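Long-range contacts in major pilin backbone protein T-antigen, T13 (Streptococcus pyogenes, PDB 6BBT), which forms the repeating backbone subunit of the surface pilus of group A streptococcus and serves as the T13 antigen in Lancefield serotyping: residues F176-I181 and F213-H218; K155-K160 and A224-G229; Y95-S100 and V118-G123. All blocks are in the same frame, centred on the assembly; numbering follows the deposited sequence.

Interaction 1: F176-I181 and F213-H218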
loop_
_atom_site.group_PDB
_atom_site.type_symbol
_atom_site.label_atom_id
_atom_site.label_comp_id
_atom_site.label_asym_id
_atom_site.label_seq_id
_atom_site.Cartn_x
_atom_site.Cartn_y
_atom_site.Cartn_z
ATOM N N PHE A 176 -21.241 -28.056 -8.293
ATOM C CA PHE A 176 -20.248 -28.424 -7.301
ATOM C C PHE A 176 -20.140 -27.294 -6.273
ATOM O O PHE A 176 -20.259 -26.117 -6.623
ATOM C CB PHE A 176 -18.927 -28.717 -7.990
ATOM C CG PHE A 176 -18.987 -29.902 -8.911
ATOM C CD1 PHE A 176 -19.501 -29.774 -10.197
ATOM C CD2 PHE A 176 -18.546 -31.152 -8.493
ATOM C CE1 PHE A 176 -19.562 -30.867 -11.055
ATOM C CE2 PHE A 176 -18.609 -32.254 -9.343
ATOM C CZ PHE A 176 -19.113 -32.108 -10.627
ATOM N N ASN A 177 -19.958 -27.675 -5.012
ATOM C CA ASN A 177 -20.027 -26.750 -3.889
ATOM C C ASN A 177 -18.640 -26.394 -3.395
ATOM O O ASN A 177 -17.870 -27.277 -3.004
ATOM C CB ASN A 177 -20.822 -27.373 -2.757
ATOM C CG ASN A 177 -22.257 -27.605 -3.147
ATOM O OD1 ASN A 177 -22.964 -26.667 -3.484
ATOM N ND2 ASN A 177 -22.674 -28.855 -3.173
ATOM N N PHE A 178 -18.342 -25.099 -3.408
ATOM C CA PHE A 178 -17.030 -24.571 -3.066
ATOM C C PHE A 178 -17.100 -23.687 -1.833
ATOM O O PHE A 178 -18.137 -23.064 -1.550
ATOM C CB PHE A 178 -16.522 -23.702 -4.203
ATOM C CG PHE A 178 -16.160 -24.470 -5.422
ATOM C CD1 PHE A 178 -17.120 -24.779 -6.378
ATOM C CD2 PHE A 178 -14.860 -24.907 -5.612
ATOM C CE1 PHE A 178 -16.781 -25.505 -7.509
ATOM C CE2 PHE A 178 -14.518 -25.628 -6.745
ATOM C CZ PHE A 178 -15.481 -25.925 -7.693
ATOM N N THR A 179 -15.954 -23.577 -1.164
ATOM C CA THR A 179 -15.774 -22.690 -0.024
ATOM C C THR A 179 -14.468 -21.927 -0.237
ATOM O O THR A 179 -13.440 -22.534 -0.473
ATOM C CB THR A 179 -15.722 -23.485 1.298
ATOM O OG1 THR A 179 -16.940 -24.224 1.462
ATOM C CG2 THR A 179 -15.591 -22.562 2.486
ATOM N N LEU A 180 -14.536 -20.602 -0.174
ATOM C CA LEU A 180 -13.382 -19.745 -0.230
ATOM C C LEU A 180 -13.297 -18.963 1.068
ATOM O O LEU A 180 -14.312 -18.482 1.579
ATOM C CB LEU A 180 -13.523 -18.789 -1.401
ATOM C CG LEU A 180 -12.453 -17.733 -1.620
ATOM C CD1 LEU A 180 -11.147 -18.332 -2.126
ATOM C CD2 LEU A 180 -12.997 -16.702 -2.585
ATOM N N ILE A 181 -12.079 -18.823 1.584
ATOM C CA ILE A 181 -11.824 -17.936 2.699
ATOM C C ILE A 181 -10.604 -17.087 2.342
ATOM O O ILE A 181 -9.609 -17.593 1.826
ATOM C CB ILE A 181 -11.681 -18.703 4.039
ATOM C CG1 ILE A 181 -11.339 -17.759 5.187
ATOM C CG2 ILE A 181 -10.628 -19.773 3.946
ATOM C CD1 ILE A 181 -11.677 -18.355 6.543
ATOM N N PHE A 213 -20.092 -20.901 -2.490
ATOM C CA PHE A 213 -20.694 -20.695 -3.804
ATOM C C PHE A 213 -20.679 -22.010 -4.586
ATOM O O PHE A 213 -20.040 -22.986 -4.169
ATOM C CB PHE A 213 -19.947 -19.598 -4.578
ATOM C CG PHE A 213 -18.523 -19.950 -4.910
ATOM C CD1 PHE A 213 -17.501 -19.694 -4.005
ATOM C CD2 PHE A 213 -18.201 -20.558 -6.127
ATOM C CE1 PHE A 213 -16.193 -20.033 -4.299
ATOM C CE2 PHE A 213 -16.890 -20.893 -6.425
ATOM C CZ PHE A 213 -15.888 -20.635 -5.512
ATOM N N THR A 214 -21.381 -22.029 -5.715
ATOM C CA THR A 214 -21.425 -23.214 -6.564
ATOM C C THR A 214 -20.965 -22.893 -7.953
ATOM O O THR A 214 -21.086 -21.759 -8.403
ATOM C CB THR A 214 -22.848 -23.820 -6.635
ATOM O OG1 THR A 214 -23.706 -22.942 -7.376
ATOM C CG2 THR A 214 -23.425 -24.034 -5.250
ATOM N N LEU A 215 -20.411 -23.901 -8.632
ATOM C CA LEU A 215 -20.113 -23.828 -10.056
ATOM C C LEU A 215 -20.501 -25.137 -10.732
ATOM O O LEU A 215 -20.343 -26.210 -10.144
ATOM C CB LEU A 215 -18.612 -23.584 -10.302
ATOM C CG LEU A 215 -17.981 -22.314 -9.731
ATOM C CD1 LEU A 215 -16.466 -22.400 -9.874
ATOM C CD2 LEU A 215 -18.529 -21.073 -10.439
ATOM N N HIS A 216 -20.983 -25.047 -11.970
ATOM C CA HIS A 216 -21.132 -26.235 -12.839
ATOM C C HIS A 216 -20.066 -26.168 -13.922
ATOM O O HIS A 216 -19.307 -25.203 -13.983
ATOM C CB HIS A 216 -22.553 -26.354 -13.431
ATOM C CG HIS A 216 -23.040 -25.112 -14.103
ATOM N ND1 HIS A 216 -22.541 -24.676 -15.313
ATOM C CD2 HIS A 216 -23.966 -24.201 -13.726
ATOM C CE1 HIS A 216 -23.139 -23.547 -15.654
ATOM N NE2 HIS A 216 -24.009 -23.237 -14.707
ATOM N N ASP A 217 -19.996 -27.199 -14.766
ATOM C CA ASP A 217 -19.000 -27.271 -15.841
ATOM C C ASP A 217 -18.928 -25.959 -16.611
ATOM O O ASP A 217 -19.951 -25.396 -16.993
ATOM C CB ASP A 217 -19.316 -28.432 -16.800
ATOM C CG ASP A 217 -18.190 -28.721 -17.799
ATOM O OD1 ASP A 217 -16.999 -28.553 -17.489
ATOM O OD2 ASP A 217 -18.505 -29.169 -18.916
ATOM N N HIS A 218 -17.705 -25.465 -16.779
ATOM C CA HIS A 218 -17.390 -24.236 -17.516
ATOM C C HIS A 218 -17.837 -22.911 -16.889
ATOM O O HIS A 218 -17.616 -21.863 -17.479
ATOM C CB HIS A 218 -17.788 -24.358 -19.014
ATOM C CG HIS A 218 -16.796 -25.147 -19.810
ATOM N ND1 HIS A 218 -17.003 -26.463 -20.175
ATOM C CD2 HIS A 218 -15.547 -24.829 -20.237
ATOM C CE1 HIS A 218 -15.942 -26.909 -20.826
ATOM N NE2 HIS A 218 -15.044 -25.940 -20.874
#
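The ring of F213 has CB of F178 over one face, 3.6 Å from the ring centroid and offset toward the CZ end, while L180 CB, 4.1 Å from F213 CE1, and L215 CG lie at its edge. The F178 ring is almost parallel to that of F213, with planes 6° apart, but displaced so far (centroids 5.3 Å apart) that little of one lies over the other. Thus the methylene, rather than the second ring, sits on the F213 face. On F213, CG lies between the backbone N and the carbonyl carbon (chi1 65°), which swings the ring back under F178. Farther out, CE1 of F178 meets L215 CB at 3.9 Å, the side chains crossing at about a right angle. F176 turns a ring edge to the L215 carbonyl, with CD1 3.7 Å from L215 O, and makes cation-pi contacts with K163 and K174.

The backbones pair antiparallel with a strong twist, the strand directions 137° apart. F176 with L215 and F178 with F213 are hydrogen-bonded pairs, four bonds in all; F178 N reaches F213 O at 2.8 Å. N177 and T214 form the non-hydrogen-bonded pair between them, and their side chains stand side by side on the exposed face, N177 OD1 3.2 Å from T214 CG2. One face is thus apolar, mostly aromatic, and buried, the other polar.

Strand 176-183 lies between 211-215, at one side of this four-stranded antiparallel sheet, and 231-236, which bonds T179 and I181 through T235 and K233, with D237 just beyond it bonding N177. The phenylalanine face packs against the second sheet, F178 on V275 of strand 271-279 and F176 on V165 of strand 148-166, with Y242 edge-to-face to F176. This layering is consistent with a transthyretin-clan sandwich.

Interaction 2: K155-K160 and A224-G229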
loop_
_atom_site.group_PDB
_atom_site.type_symbol
_atom_site.label_atom_id
_atom_site.label_comp_id
_atom_site.label_asym_id
_atom_site.label_seq_id
_atom_site.Cartn_x
_atom_site.Cartn_y
_atom_site.Cartn_z
ATOM N N LYS A 155 -0.954 -1.699 -5.834
ATOM C CA LYS A 155 -1.557 -2.533 -6.833
ATOM C C LYS A 155 -2.521 -3.497 -6.176
ATOM O O LYS A 155 -2.422 -3.780 -4.972
ATOM C CB LYS A 155 -0.487 -3.308 -7.571
ATOM C CG LYS A 155 0.280 -2.424 -8.535
ATOM C CD LYS A 155 1.411 -3.172 -9.204
ATOM C CE LYS A 155 2.096 -2.242 -10.195
ATOM N NZ LYS A 155 3.156 -2.970 -10.943
ATOM N N THR A 156 -3.435 -3.986 -6.997
ATOM C CA THR A 156 -4.290 -5.104 -6.655
ATOM C C THR A 156 -4.047 -6.208 -7.684
ATOM O O THR A 156 -3.392 -5.989 -8.715
ATOM C CB THR A 156 -5.769 -4.695 -6.669
ATOM O OG1 THR A 156 -6.119 -4.228 -7.969
ATOM C CG2 THR A 156 -6.047 -3.602 -5.655
ATOM N N THR A 157 -4.579 -7.387 -7.398
ATOM C CA THR A 157 -4.471 -8.500 -8.301
ATOM C C THR A 157 -5.882 -9.091 -8.537
ATOM O O THR A 157 -6.896 -8.384 -8.360
ATOM C CB THR A 157 -3.392 -9.492 -7.809
ATOM O OG1 THR A 157 -3.152 -10.479 -8.818
ATOM C CG2 THR A 157 -3.780 -10.148 -6.505
ATOM N N SER A 158 -5.932 -10.327 -9.021
ATOM C CA SER A 158 -7.191 -10.988 -9.323
ATOM C C SER A 158 -7.072 -12.495 -9.164
ATOM O O SER A 158 -5.989 -13.053 -9.280
ATOM C CB SER A 158 -7.666 -10.649 -10.744
ATOM O OG SER A 158 -6.815 -11.216 -11.721
ATOM N N LEU A 159 -8.198 -13.136 -8.881
ATOM C CA LEU A 159 -8.280 -14.572 -8.844
ATOM C C LEU A 159 -9.542 -15.007 -9.585
ATOM O O LEU A 159 -10.629 -14.581 -9.249
ATOM C CB LEU A 159 -8.332 -15.066 -7.397
ATOM C CG LEU A 159 -8.560 -16.571 -7.188
ATOM C CD1 LEU A 159 -7.442 -17.369 -7.827
ATOM C CD2 LEU A 159 -8.667 -16.905 -5.713
ATOM N N LYS A 160 -9.379 -15.845 -10.598
ATOM C CA LYS A 160 -10.492 -16.473 -11.273
ATOM C C LYS A 160 -10.486 -17.955 -10.899
ATOM O O LYS A 160 -9.413 -18.586 -10.829
ATOM C CB LYS A 160 -10.354 -16.279 -12.775
ATOM C CG LYS A 160 -11.415 -16.988 -13.602
ATOM C CD LYS A 160 -11.323 -16.572 -15.049
ATOM C CE LYS A 160 -12.140 -17.492 -15.934
ATOM N NZ LYS A 160 -12.168 -16.946 -17.327
ATOM N N ALA A 224 -11.802 -9.487 -8.958
ATOM C CA ALA A 224 -10.991 -8.708 -9.924
ATOM C C ALA A 224 -10.088 -7.641 -9.298
ATOM O O ALA A 224 -9.200 -7.118 -9.982
ATOM C CB ALA A 224 -11.896 -8.055 -10.960
ATOM N N LYS A 225 -10.347 -7.297 -8.031
ATOM C CA LYS A 225 -9.664 -6.224 -7.326
ATOM C C LYS A 225 -9.225 -6.763 -5.957
ATOM O O LYS A 225 -9.589 -6.242 -4.916
ATOM C CB LYS A 225 -10.592 -5.011 -7.205
ATOM C CG LYS A 225 -11.007 -4.390 -8.564
ATOM C CD LYS A 225 -12.057 -3.290 -8.427
ATOM C CE LYS A 225 -12.615 -2.841 -9.788
ATOM N NZ LYS A 225 -13.639 -1.734 -9.685
ATOM N N LEU A 226 -8.432 -7.826 -6.003
ATOM C CA LEU A 226 -8.048 -8.585 -4.839
ATOM C C LEU A 226 -6.780 -7.979 -4.206
ATOM O O LEU A 226 -5.840 -7.660 -4.931
ATOM C CB LEU A 226 -7.787 -10.029 -5.267
ATOM C CG LEU A 226 -7.572 -11.090 -4.201
ATOM C CD1 LEU A 226 -8.761 -11.281 -3.273
ATOM C CD2 LEU A 226 -7.256 -12.399 -4.885
ATOM N N PRO A 227 -6.751 -7.818 -2.866
ATOM C CA PRO A 227 -5.551 -7.308 -2.227
ATOM C C PRO A 227 -4.348 -8.226 -2.428
ATOM O O PRO A 227 -4.498 -9.457 -2.471
ATOM C CB PRO A 227 -5.928 -7.221 -0.744
ATOM C CG PRO A 227 -7.396 -7.147 -0.723
ATOM C CD PRO A 227 -7.857 -7.963 -1.899
ATOM N N ILE A 228 -3.183 -7.606 -2.608
ATOM C CA ILE A 228 -1.920 -8.317 -2.783
ATOM C C ILE A 228 -1.350 -8.658 -1.419
ATOM O O ILE A 228 -1.348 -7.831 -0.514
ATOM C CB ILE A 228 -0.927 -7.505 -3.633
ATOM C CG1 ILE A 228 -1.409 -7.538 -5.078
ATOM C CG2 ILE A 228 0.497 -8.097 -3.530
ATOM C CD1 ILE A 228 -0.703 -6.593 -6.002
ATOM N N GLY A 229 -0.900 -9.897 -1.269
ATOM C CA GLY A 229 -0.266 -10.329 -0.033
ATOM C C GLY A 229 -1.184 -11.001 0.967
ATOM O O GLY A 229 -0.722 -11.384 2.037
HETATM O O HOH W 1 -3.582 -4.584 -2.642
HETATM O O HOH W 2 -6.719 -5.888 -9.985
#
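T157 and L226 make the direct backbone bonds. T157 N gives a nearly straight bond (176°) to L226 O at 2.8 Å, arriving in the carbonyl plane. The return bond, L226 N to T157 O at 2.9 Å, is less well aimed, because the donor stands 48° above the plane of the T157 carbonyl.

Water extends the pairing on both sides of this couple. One molecule donates to K155 O (2.7 Å) and accepts from I228 N (3.0 Å). A second donates to A224 O (2.8 Å) and is hydrogen-bonded to T156 OG1 (2.7 Å), tying a threonine side chain to the opposite backbone.

Strand 220-227 turns a corner at A224 and K225: before it L223 bonds L159, after it L226 pairs with T157. Strand 148-166 also pairs with 10-17 and 109-110 as well as with 271-279, so it probably links the two halves of the molecule here, both of them of the transthyretin clan.

Apolar contacts sit mainly on T157, L159, L226 and I228. CG2 of T157 meets I228 CG1 at 3.8 Å, the two side chains crossing at about a right angle; with OG1 anti to the backbone N (chi1 -171°), the methyl takes this side and the hydroxyl reaches weak bonds with D267 O and S269 O. L159 CB rests 3.8 Å from L226 CD2, and I228 CD1 folds against CB and the carbonyl of K155.

Charged groups point elsewhere: K225 leads away from 155-160, its NZ in salt bridges with D21 and E23.

Interaction 3: Y95-S100 and V118-G123; sequences YRYTVS and VDVYVG
R96 and D119 stand side by side on one face of the paired strands, joined by a side-on, two-pronged salt bridge. NE of R96 bonds D119 OD1 at 2.7 Å and NH2 bonds D119 OD2 at 3.1 Å; each oxygen uses its syn lone pair, and both lie close to the guanidinium plane. The two flat groups are only 24° apart. R96 starts out with CG anti to the backbone N and then bends at chi3 (-75°), which brings NE and NH2 round to present their edge to the carboxylate.

On the other face are tyrosines and valines. CD1 of Y95 touches V122 CG2 at 3.5 Å, the side chains crossing at about a right angle, while CE1 of Y97 reaches V120 CG2 at 3.7 Å. V99 CG2 and V118 CG2 meet methyl to methyl, 3.6 Å apart.

The backbone sets this alternation. Y95 with V120 and Y97 with V118 are antiparallel hydrogen-bonded pairs, joined by four bonds, of which V120 N to Y95 O measures 2.8 Å. R96 and D119 form the non-hydrogen-bonded pair between them and project together.

Farther out, the Y95 hydroxyl bonds G91 O and that of Y97 bonds E55 O, so each phenol has a polar partner at its end. I148 lies on both V99 and V118 within this Spy0128-like, isopeptide-type domain.

The result is a strand pair with a buried, largely apolar face and a partly exposed ion pair on the other. Two nearly coplanar bonds hold the guanidinium against rotation, and the close opposite charges probably keep both groups ionised.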
loop_
_atom_site.group_PDB
_atom_site.type_symbol
_atom_site.label_atom_id
_atom_site.label_comp_id
_atom_site.label_asym_id
_atom_site.label_seq_id
_atom_site.Cartn_x
_atom_site.Cartn_y
_atom_site.Cartn_z
ATOM N N TYR A 95 20.133 26.520 7.824
ATOM C CA TYR A 95 20.452 25.151 8.148
ATOM C C TYR A 95 19.704 24.252 7.167
ATOM O O TYR A 95 18.491 24.365 7.008
ATOM C CB TYR A 95 20.092 24.878 9.600
ATOM C CG TYR A 95 20.970 25.639 10.581
ATOM C CD1 TYR A 95 20.641 26.938 10.987
ATOM C CD2 TYR A 95 22.121 25.058 11.109
ATOM C CE1 TYR A 95 21.440 27.629 11.888
ATOM C CE2 TYR A 95 22.925 25.740 12.011
ATOM C CZ TYR A 95 22.584 27.023 12.395
ATOM O OH TYR A 95 23.386 27.701 13.295
ATOM N N ARG A 96 20.461 23.396 6.497
ATOM C CA ARG A 96 19.984 22.642 5.355
ATOM C C ARG A 96 19.842 21.162 5.689
ATOM O O ARG A 96 20.775 20.539 6.209
ATOM C CB ARG A 96 20.934 22.798 4.188
ATOM C CG ARG A 96 20.451 22.130 2.911
ATOM C CD ARG A 96 21.245 22.635 1.722
ATOM N NE ARG A 96 20.832 23.984 1.346
ATOM C CZ ARG A 96 21.522 24.793 0.539
ATOM N NH1 ARG A 96 22.683 24.421 0.015
ATOM N NH2 ARG A 96 21.046 26.001 0.259
ATOM N N TYR A 97 18.682 20.611 5.343
ATOM C CA TYR A 97 18.363 19.215 5.628
ATOM C C TYR A 97 17.848 18.527 4.379
ATOM O O TYR A 97 17.366 19.183 3.456
ATOM C CB TYR A 97 17.267 19.137 6.681
ATOM C CG TYR A 97 17.532 19.820 7.999
ATOM C CD1 TYR A 97 17.383 21.196 8.141
ATOM C CD2 TYR A 97 17.870 19.075 9.127
ATOM C CE1 TYR A 97 17.604 21.815 9.364
ATOM C CE2 TYR A 97 18.075 19.679 10.353
ATOM C CZ TYR A 97 17.943 21.045 10.468
ATOM O OH TYR A 97 18.153 21.626 11.697
ATOM N N THR A 98 17.919 17.199 4.385
ATOM C CA THR A 98 17.341 16.386 3.330
ATOM C C THR A 98 16.149 15.626 3.924
ATOM O O THR A 98 16.256 15.054 5.011
ATOM C CB THR A 98 18.394 15.448 2.725
ATOM O OG1 THR A 98 19.510 16.234 2.270
ATOM C CG2 THR A 98 17.821 14.653 1.550
ATOM N N VAL A 99 15.011 15.670 3.228
ATOM C CA VAL A 99 13.796 14.943 3.634
ATOM C C VAL A 99 13.506 13.878 2.577
ATOM O O VAL A 99 13.565 14.150 1.380
ATOM C CB VAL A 99 12.597 15.898 3.807
ATOM C CG1 VAL A 99 11.281 15.146 4.097
ATOM C CG2 VAL A 99 12.896 16.876 4.918
ATOM N N SER A 100 13.237 12.660 3.027
ATOM C CA SER A 100 12.891 11.561 2.133
ATOM C C SER A 100 11.833 10.698 2.782
ATOM O O SER A 100 11.528 10.864 3.968
ATOM C CB SER A 100 14.117 10.717 1.820
ATOM O OG SER A 100 14.669 10.229 3.015
ATOM N N VAL A 118 15.578 21.202 2.392
ATOM C CA VAL A 118 14.904 22.117 3.284
ATOM C C VAL A 118 15.935 23.081 3.880
ATOM O O VAL A 118 16.883 22.631 4.525
ATOM C CB VAL A 118 14.213 21.353 4.432
ATOM C CG1 VAL A 118 13.510 22.319 5.378
ATOM C CG2 VAL A 118 13.210 20.351 3.877
ATOM N N ASP A 119 15.740 24.386 3.660
ATOM C CA ASP A 119 16.517 25.425 4.353
ATOM C C ASP A 119 15.699 26.056 5.464
ATOM O O ASP A 119 14.620 26.585 5.224
ATOM C CB ASP A 119 16.974 26.509 3.372
ATOM C CG ASP A 119 18.098 26.044 2.478
ATOM O OD1 ASP A 119 18.791 25.061 2.805
ATOM O OD2 ASP A 119 18.309 26.678 1.435
ATOM N N VAL A 120 16.233 25.995 6.681
ATOM C CA VAL A 120 15.610 26.619 7.834
ATOM C C VAL A 120 16.399 27.890 8.169
ATOM O O VAL A 120 17.596 27.826 8.479
ATOM C CB VAL A 120 15.589 25.656 9.035
ATOM C CG1 VAL A 120 14.812 26.263 10.192
ATOM C CG2 VAL A 120 14.970 24.321 8.625
ATOM N N TYR A 121 15.713 29.025 8.093
ATOM C CA TYR A 121 16.313 30.344 8.344
ATOM C C TYR A 121 16.230 30.662 9.831
ATOM O O TYR A 121 15.141 30.887 10.358
ATOM C CB TYR A 121 15.589 31.424 7.523
ATOM C CG TYR A 121 15.996 31.436 6.070
ATOM C CD1 TYR A 121 15.817 30.312 5.265
ATOM C CD2 TYR A 121 16.575 32.562 5.496
ATOM C CE1 TYR A 121 16.204 30.308 3.938
ATOM C CE2 TYR A 121 16.966 32.565 4.169
ATOM C CZ TYR A 121 16.776 31.440 3.396
ATOM O OH TYR A 121 17.158 31.432 2.083
ATOM N N VAL A 122 17.380 30.686 10.500
ATOM C CA VAL A 122 17.446 30.837 11.961
ATOM C C VAL A 122 17.956 32.236 12.377
ATOM O O VAL A 122 19.085 32.611 12.034
ATOM C CB VAL A 122 18.335 29.724 12.558
ATOM C CG1 VAL A 122 18.577 29.931 14.054
ATOM C CG2 VAL A 122 17.700 28.361 12.298
ATOM N N GLY A 123 17.120 32.978 13.117
ATOM C CA GLY A 123 17.429 34.327 13.648
ATOM C C GLY A 123 17.581 34.340 15.170
ATOM O O GLY A 123 18.047 33.352 15.745
#

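Along the chain both strands of interaction 3 precede those of the other two; interaction 1 then falls between the two segments of interaction 2. Interactions 1 and 2 belong to the C-terminal DUF7601 part, centres 19 Å apart but without touching: strand 148-166 is followed by 176-183, and 211-215 by 220-227. Interaction 3 lies in the N-terminal Spy0128-like part, its centre about 60 Å from that of interaction 1, on the opposite side of the chain's centre, and about 42 Å from that of interaction 2. Interaction 2 thus marks the middle of an elongated, all-beta molecule, a shape consistent with subunits joined end to end in a pilus.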